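Local structure of tyrosinase (Burkholderia thailandensis, 5ZRD) at residues 200-203 and 207-210. The protein is a copper-dependent tyrosinase (monophenol monooxygenase) that probably hydroxylates phenols to catechols and oxidises these to quinones, and works at acidic pH. Numbering follows the deposited sequence.
Sequences AKFP and KNTE
A single side-chain-to-backbone hydrogen bond between N208 and F202 joins the first turn of helix 205-221 to the short connection that follows helix 189-200. The amide nitrogen ND2 of N208 donates to the carbonyl oxygen O of F202 over 2.7 Å, and the bond is nearly straight, with an angle of 171° at the hydrogen. The F202 oxygen lies practically in the plane of the N208 amide, whereas ND2 stands above the carbonyl plane instead of sitting on a lone pair. N208 has its CG beside the backbone N and anti to the carbonyl carbon (chi1 -71°), which carries the amide out from the helix to the loop.

The other half of that amide meets the F202 side chain at its root. OD1 of N208 rests 3.5 Å from CB of F202 and 3.9 Å from CD1, approaching the ring obliquely, with the ring and amide planes 57° apart. The phenyl group itself leads off away from the helix, so the oxygen reaches only CB and the near corner of the ring, CG and CD1. N208 is buried, and its amide ties the peptide carbonyl just before P203 to the helix.

P181 and L182, from a loop earlier in the chain, touch both side chains. The ring of F202 also meets that of H198 in the last turn of helix 189-200, so F202 touches the ends of both helices, while the hydrogen bond itself runs from the loop to helix 205-221, within the tyrosinase central domain but away from the copper site.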
loop_
_atom_site.group_PDB
_atom_site.type_symbol
_atom_site.label_atom_id
_atom_site.label_comp_id
_atom_site.label_asym_id
_atom_site.label_seq_id
_atom_site.Cartn_x
_atom_site.Cartn_y
_atom_site.Cartn_z
ATOM N N ALA A 200 37.720 18.803 7.478
ATOM C CA ALA A 200 38.774 19.814 7.269
ATOM C C ALA A 200 39.308 20.292 8.631
ATOM O O ALA A 200 40.484 20.580 8.737
ATOM C CB ALA A 200 38.251 20.974 6.447
ATOM N N LYS A 201 38.471 20.304 9.677
ATOM C CA LYS A 201 38.929 20.716 11.010
ATOM C C LYS A 201 39.830 19.667 11.678
ATOM O O LYS A 201 40.262 19.906 12.790
ATOM C CB LYS A 201 37.750 20.972 11.943
ATOM C CG LYS A 201 36.854 22.121 11.516
ATOM C CD LYS A 201 35.629 22.325 12.380
ATOM C CE LYS A 201 34.532 23.033 11.610
ATOM N NZ LYS A 201 33.324 23.252 12.438
ATOM N N PHE A 202 40.132 18.529 11.047
ATOM C CA PHE A 202 40.805 17.444 11.780
ATOM C C PHE A 202 41.773 16.698 10.866
ATOM O O PHE A 202 41.683 15.469 10.743
ATOM C CB PHE A 202 39.786 16.472 12.381
ATOM C CG PHE A 202 38.967 17.069 13.488
ATOM C CD1 PHE A 202 39.512 17.233 14.748
ATOM C CD2 PHE A 202 37.671 17.493 13.265
ATOM C CE1 PHE A 202 38.769 17.791 15.772
ATOM C CE2 PHE A 202 36.929 18.056 14.289
ATOM C CZ PHE A 202 37.482 18.210 15.541
ATOM N N PRO A 203 42.741 17.431 10.289
ATOM C CA PRO A 203 43.585 16.937 9.185
ATOM C C PRO A 203 44.747 16.017 9.573
ATOM O O PRO A 203 45.314 15.404 8.705
ATOM C CB PRO A 203 44.231 18.192 8.578
ATOM C CG PRO A 203 43.891 19.341 9.530
ATOM C CD PRO A 203 43.257 18.723 10.759
ATOM N N LYS A 207 47.103 13.450 15.678
ATOM C CA LYS A 207 46.354 14.270 16.612
ATOM C C LYS A 207 44.951 13.663 16.822
ATOM O O LYS A 207 44.430 13.618 17.959
ATOM C CB LYS A 207 46.323 15.694 16.062
ATOM C CG LYS A 207 45.295 16.624 16.685
ATOM C CD LYS A 207 45.523 16.917 18.154
ATOM C CE LYS A 207 45.066 18.318 18.502
ATOM N NZ LYS A 207 44.893 18.476 19.961
ATOM N N ASN A 208 44.370 13.169 15.721
ATOM C CA ASN A 208 43.071 12.520 15.701
ATOM C C ASN A 208 43.078 11.331 16.673
ATOM O O ASN A 208 42.224 11.265 17.520
ATOM C CB ASN A 208 42.670 12.155 14.263
ATOM C CG ASN A 208 42.327 13.380 13.439
ATOM O OD1 ASN A 208 42.161 14.475 13.982
ATOM N ND2 ASN A 208 42.199 13.217 12.134
ATOM N N THR A 209 44.074 10.446 16.576
ATOM C CA THR A 209 44.259 9.309 17.500
ATOM C C THR A 209 44.413 9.771 18.956
ATOM O O THR A 209 43.930 9.100 19.886
ATOM C CB THR A 209 45.496 8.492 17.106
ATOM O OG1 THR A 209 45.240 7.942 15.828
ATOM C CG2 THR A 209 45.842 7.371 18.061
ATOM N N GLU A 210 45.111 10.878 19.172
ATOM C CA GLU A 210 45.212 11.436 20.553
ATOM C C GLU A 210 43.823 11.865 21.040
ATOM O O GLU A 210 43.438 11.542 22.177
ATOM C CB GLU A 210 46.220 12.595 20.637
ATOM C CG GLU A 210 47.667 12.127 20.478
ATOM C CD GLU A 210 48.714 13.220 20.304
ATOM O OE1 GLU A 210 48.451 14.369 20.699
ATOM O OE2 GLU A 210 49.792 12.912 19.759
#